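Local coordinates for peptide ABC transporter, peptide-binding protein (PDB 2D5W) that binds oligopeptides, here a pentapeptide, and probably serves as the peptide-binding component of an ABC-type peptide transporter, at residues A[304-309]-A[545-550]; A[407-412]-A[463-468]. One frame throughout, in Å; residues are numbered along the deposited sequence.

Both contacts lie in one mixed sheet of this solute-binding protein, their centres about 8 Å apart. Following the chain from the N terminus, strand 293-308 comes first and supplies one side of contact 1. Strand 401-410 and then strand 463-469 follow, pairing in parallel as contact 2 and closing a loop of 50 residues. Strand 544-557 finally returns to segment 304-309, so contact 1 closes a loop of 235 residues that encloses the whole of contact 2. Strand 463-469 also runs antiparallel to strand 293-308, with Asp307 N probably hydrogen-bonded to Phe464 O at 2.8 Å; the two contacts thereby join four neighbouring strands.

Contact 1: A[304-309]-A[545-550]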
# COMPACT_ATOMS: atom_id res chain seq x y z
N GLU A 304 -4.18 -4.80 9.68
CA GLU A 304 -5.45 -5.42 9.29
C GLU A 304 -6.53 -4.62 10.01
O GLU A 304 -6.47 -4.42 11.23
CB GLU A 304 -5.49 -6.89 9.72
CG GLU A 304 -6.70 -7.66 9.18
CD GLU A 304 -6.62 -7.99 7.69
OE1 GLU A 304 -7.64 -8.45 7.14
OE2 GLU A 304 -5.54 -7.81 7.08
N HIS A 305 -7.53 -4.17 9.26
CA HIS A 305 -8.56 -3.33 9.83
C HIS A 305 -9.84 -3.42 9.01
O HIS A 305 -9.88 -4.06 7.96
CB HIS A 305 -8.08 -1.88 9.79
CG HIS A 305 -7.95 -1.36 8.39
ND1 HIS A 305 -6.95 -1.76 7.54
CD2 HIS A 305 -8.77 -0.57 7.66
CE1 HIS A 305 -7.16 -1.24 6.34
NE2 HIS A 305 -8.26 -0.52 6.39
N ILE A 306 -10.89 -2.75 9.49
CA ILE A 306 -12.15 -2.71 8.78
C ILE A 306 -12.55 -1.25 8.58
O ILE A 306 -12.82 -0.54 9.55
CB ILE A 306 -13.28 -3.43 9.56
CG1 ILE A 306 -12.86 -4.86 9.88
CG2 ILE A 306 -14.56 -3.43 8.72
CD1 ILE A 306 -13.92 -5.68 10.60
N ASP A 307 -12.54 -0.80 7.33
CA ASP A 307 -12.96 0.56 7.05
C ASP A 307 -14.48 0.59 7.10
O ASP A 307 -15.15 -0.42 6.88
CB ASP A 307 -12.43 1.01 5.69
CG ASP A 307 -11.02 1.55 5.79
OD1 ASP A 307 -10.12 0.98 5.15
OD2 ASP A 307 -10.82 2.54 6.53
N ILE A 308 -15.00 1.78 7.40
CA ILE A 308 -16.43 2.00 7.54
C ILE A 308 -16.86 3.20 6.70
O ILE A 308 -16.28 4.28 6.83
CB ILE A 308 -16.78 2.32 9.01
CG1 ILE A 308 -16.28 1.20 9.93
CG2 ILE A 308 -18.27 2.56 9.16
CD1 ILE A 308 -17.00 -0.11 9.77
N ASN A 309 -17.85 3.01 5.84
CA ASN A 309 -18.33 4.11 5.02
C ASN A 309 -19.09 5.07 5.94
O ASN A 309 -20.09 4.69 6.55
CB ASN A 309 -19.27 3.59 3.93
CG ASN A 309 -19.68 4.68 2.96
OD1 ASN A 309 -19.74 5.85 3.32
ND2 ASN A 309 -19.99 4.30 1.73
N LEU A 545 -12.10 0.29 12.12
CA LEU A 545 -11.97 -0.65 13.23
C LEU A 545 -10.64 -1.37 13.14
O LEU A 545 -10.39 -2.11 12.18
CB LEU A 545 -13.12 -1.66 13.20
CG LEU A 545 -14.53 -1.07 13.07
CD1 LEU A 545 -15.56 -2.19 13.13
CD2 LEU A 545 -14.78 -0.06 14.17
N PRO A 546 -9.75 -1.16 14.12
CA PRO A 546 -8.46 -1.83 14.07
C PRO A 546 -8.62 -3.30 14.46
O PRO A 546 -9.35 -3.61 15.40
CB PRO A 546 -7.63 -1.05 15.09
CG PRO A 546 -8.66 -0.70 16.14
CD PRO A 546 -9.88 -0.32 15.33
N LEU A 547 -7.97 -4.20 13.73
CA LEU A 547 -8.07 -5.62 14.05
C LEU A 547 -6.77 -6.15 14.65
O LEU A 547 -6.71 -6.45 15.84
CB LEU A 547 -8.49 -6.43 12.82
CG LEU A 547 -9.89 -6.14 12.28
CD1 LEU A 547 -10.21 -7.10 11.14
CD2 LEU A 547 -10.93 -6.27 13.39
N TYR A 548 -5.72 -6.27 13.84
CA TYR A 548 -4.44 -6.76 14.34
C TYR A 548 -3.27 -6.35 13.46
O TYR A 548 -3.45 -5.98 12.30
CB TYR A 548 -4.46 -8.30 14.50
CG TYR A 548 -4.90 -9.08 13.28
CD1 TYR A 548 -6.24 -9.42 13.08
CD2 TYR A 548 -3.97 -9.51 12.33
CE1 TYR A 548 -6.64 -10.18 11.97
CE2 TYR A 548 -4.36 -10.26 11.22
CZ TYR A 548 -5.69 -10.59 11.05
OH TYR A 548 -6.05 -11.33 9.95
N PHE A 549 -2.07 -6.39 14.03
CA PHE A 549 -0.85 -6.05 13.30
C PHE A 549 -0.25 -7.35 12.79
O PHE A 549 -0.13 -8.33 13.53
CB PHE A 549 0.15 -5.32 14.21
CG PHE A 549 -0.33 -3.98 14.69
CD1 PHE A 549 -0.62 -2.97 13.79
CD2 PHE A 549 -0.48 -3.73 16.05
CE1 PHE A 549 -1.05 -1.71 14.24
CE2 PHE A 549 -0.91 -2.49 16.50
CZ PHE A 549 -1.19 -1.48 15.60
N ARG A 550 0.15 -7.36 11.52
CA ARG A 550 0.67 -8.55 10.88
C ARG A 550 2.17 -8.63 10.65
O ARG A 550 2.87 -7.62 10.66
CB ARG A 550 -0.02 -8.74 9.53
CG ARG A 550 -1.50 -9.02 9.64
CD ARG A 550 -2.22 -8.89 8.31
NE ARG A 550 -1.64 -9.74 7.27
CZ ARG A 550 -2.16 -9.86 6.06
NH1 ARG A 550 -1.59 -10.65 5.16
NH2 ARG A 550 -3.27 -9.20 5.74
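Glu304 lays its CB over the centre of the Tyr548 ring, 3.8 Å from the centroid, a CH-pi contact that makes this end of the pairing its tightly packed part. With CG anti to the backbone N (chi1 -172°) and a bend at chi2, the glutamate runs alongside the tyrosine, the carboxylate and ring planes 20° apart. Toward solvent stands the partly exposed Arg550, whose NH2 donates to Glu304 OE2 at 3.0 Å on the syn side, in a salt bridge near the guanidinium plane; OE1 has a second arginine, Arg418. Losing the carboxylate to an alanine here is likely to leave Arg550 and Arg418 without the acid they share and to uncover the part of the Tyr548 ring that CG packs on.

The strands run antiparallel, and a classic beta bulge shifts their register: Glu304 O accepts from both Leu547 N (2.9 Å) and Tyr548 N (3.3 Å), while Glu304 N donates to Tyr548 O. Beyond the bulge the pairing is regular, Ile306 and Leu545 exchanging two backbone bonds of 2.8 Å. Apolar packing becomes looser along the strand: Ile306 CG1 meets Leu547 CD1 at 3.7 Å, whereas Ile308 CD1 reaches Leu545 CD1 only at 4.2 Å.

Contact 2: A[407-412]-A[463-468]; sequences IEYVTT and MFEFAW
Met463 N donates to Glu408 O at 2.8 Å, the first of three backbone bonds that join these parallel strands. Val410 then uses both its polar backbone atoms: its N donates to Met463 O, and its O receives Glu465 N nearly end-on. Phe464 CA adds a CA-H...O contact to the same Val410 oxygen.

Two side-chain hydroxyls extend the polar pairing. Tyr409 OH donates to Glu465 OE1 at 2.7 Å, meeting it nearly along the C-O axis, with ring and carboxylate planes 30° apart. The glutamate reaches this hydroxyl because its chain is extended, CG anti to the backbone N (chi1 179°). Thr411 OG1 donates to Glu465 O at 2.8 Å from above the carbonyl plane. A water donates to Glu408 OE2 and Met463 O, bridging the strands; Glu408 OE1 is held by Asn439.

Among the apolar contacts, Met463 is clasped between Ile407 and Tyr409. Ile407 CD1 touches Met463 CG at 3.6 Å, the two side chains crossing at about a right angle. The bend at chi3 (70°) carries CE over one face of the Tyr409 ring, 4.0 Å from its centroid and offset toward the rim, with SD farther above: a Met-aromatic contact. Where Val410 and Phe464 pair, Val410 CG1 packs on Phe464 CD2 at 3.9 Å.

Helix 416-431 lies against Tyr409 and Thr411, while Val446 of helix 443-446 touches Val410 and Phe464. Strand 401-410 also pairs with strand 435-438, and strand 463-469 with strand 293-308; at Trp468 the sheet continues antiparallel into the bound peptide.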
# COMPACT_ATOMS: atom_id res chain seq x y z
N ILE A 407 -25.52 -5.20 7.42
CA ILE A 407 -24.41 -4.41 6.92
C ILE A 407 -23.54 -5.19 5.93
O ILE A 407 -23.26 -6.37 6.13
CB ILE A 407 -23.56 -3.91 8.12
CG1 ILE A 407 -22.50 -2.91 7.65
CG2 ILE A 407 -22.94 -5.09 8.85
CD1 ILE A 407 -21.81 -2.20 8.80
N GLU A 408 -23.14 -4.52 4.86
CA GLU A 408 -22.28 -5.14 3.86
C GLU A 408 -20.90 -5.36 4.47
O GLU A 408 -20.42 -4.51 5.22
CB GLU A 408 -22.17 -4.24 2.62
CG GLU A 408 -21.37 -4.87 1.49
CD GLU A 408 -21.18 -3.94 0.30
OE1 GLU A 408 -21.62 -4.30 -0.81
OE2 GLU A 408 -20.58 -2.85 0.47
N TYR A 409 -20.28 -6.49 4.16
CA TYR A 409 -18.95 -6.81 4.68
C TYR A 409 -18.14 -7.33 3.50
O TYR A 409 -18.32 -8.46 3.03
CB TYR A 409 -19.08 -7.87 5.78
CG TYR A 409 -17.86 -8.11 6.66
CD1 TYR A 409 -18.00 -8.81 7.86
CD2 TYR A 409 -16.58 -7.70 6.28
CE1 TYR A 409 -16.91 -9.10 8.66
CE2 TYR A 409 -15.47 -7.99 7.09
CZ TYR A 409 -15.65 -8.69 8.28
OH TYR A 409 -14.58 -9.01 9.10
N VAL A 410 -17.26 -6.47 3.01
CA VAL A 410 -16.41 -6.76 1.86
C VAL A 410 -14.98 -7.09 2.24
O VAL A 410 -14.40 -6.48 3.13
CB VAL A 410 -16.33 -5.53 0.92
CG1 VAL A 410 -15.40 -5.81 -0.25
CG2 VAL A 410 -17.71 -5.14 0.44
N THR A 411 -14.41 -8.09 1.56
CA THR A 411 -13.01 -8.40 1.74
C THR A 411 -12.54 -9.12 0.48
O THR A 411 -13.31 -9.32 -0.46
CB THR A 411 -12.69 -9.23 3.01
OG1 THR A 411 -11.29 -9.12 3.30
CG2 THR A 411 -13.05 -10.70 2.84
N THR A 412 -11.26 -9.47 0.46
CA THR A 412 -10.65 -10.15 -0.68
C THR A 412 -11.04 -11.62 -0.75
O THR A 412 -10.63 -12.42 0.09
CB THR A 412 -9.12 -10.06 -0.60
OG1 THR A 412 -8.69 -10.56 0.68
CG2 THR A 412 -8.64 -8.63 -0.76
N MET A 463 -18.84 -2.26 5.81
CA MET A 463 -17.52 -2.67 6.27
C MET A 463 -16.67 -3.18 5.11
O MET A 463 -17.17 -3.85 4.21
CB MET A 463 -17.68 -3.78 7.31
CG MET A 463 -18.43 -3.37 8.57
SD MET A 463 -19.08 -4.78 9.52
CE MET A 463 -17.58 -5.50 10.17
N PHE A 464 -15.38 -2.86 5.15
CA PHE A 464 -14.44 -3.28 4.11
C PHE A 464 -13.15 -3.66 4.83
O PHE A 464 -12.43 -2.79 5.32
CB PHE A 464 -14.22 -2.12 3.13
CG PHE A 464 -13.36 -2.45 1.93
CD1 PHE A 464 -13.06 -1.44 1.01
CD2 PHE A 464 -12.83 -3.72 1.72
CE1 PHE A 464 -12.26 -1.70 -0.10
CE2 PHE A 464 -12.02 -3.98 0.61
CZ PHE A 464 -11.73 -2.97 -0.30
N GLU A 465 -12.87 -4.96 4.92
CA GLU A 465 -11.67 -5.43 5.60
C GLU A 465 -10.51 -5.72 4.67
O GLU A 465 -10.65 -6.40 3.66
CB GLU A 465 -11.94 -6.71 6.40
CG GLU A 465 -10.66 -7.20 7.10
CD GLU A 465 -10.84 -8.47 7.93
OE1 GLU A 465 -11.98 -8.83 8.27
OE2 GLU A 465 -9.80 -9.10 8.25
N PHE A 466 -9.35 -5.18 5.04
CA PHE A 466 -8.12 -5.42 4.31
C PHE A 466 -6.99 -4.87 5.18
O PHE A 466 -7.21 -4.52 6.34
CB PHE A 466 -8.15 -4.76 2.91
CG PHE A 466 -8.21 -3.25 2.92
CD1 PHE A 466 -7.05 -2.49 2.76
CD2 PHE A 466 -9.43 -2.59 3.06
CE1 PHE A 466 -7.11 -1.10 2.74
CE2 PHE A 466 -9.50 -1.20 3.04
CZ PHE A 466 -8.34 -0.45 2.88
N ALA A 467 -5.78 -4.84 4.64
CA ALA A 467 -4.65 -4.33 5.40
C ALA A 467 -3.92 -3.23 4.65
O ALA A 467 -3.78 -3.30 3.43
CB ALA A 467 -3.67 -5.46 5.72
N TRP A 468 -3.50 -2.21 5.38
CA TRP A 468 -2.69 -1.15 4.80
C TRP A 468 -1.25 -1.51 5.12
O TRP A 468 -0.94 -1.87 6.26
CB TRP A 468 -2.97 0.21 5.44
CG TRP A 468 -4.23 0.88 5.04
CD1 TRP A 468 -5.28 1.18 5.85
CD2 TRP A 468 -4.57 1.39 3.74
NE1 TRP A 468 -6.25 1.85 5.15
CE2 TRP A 468 -5.84 1.99 3.85
CE3 TRP A 468 -3.92 1.40 2.50
CZ2 TRP A 468 -6.48 2.59 2.76
CZ3 TRP A 468 -4.56 2.00 1.41
CH2 TRP A 468 -5.82 2.59 1.56
O HOH W 1 -18.91 -2.28 2.51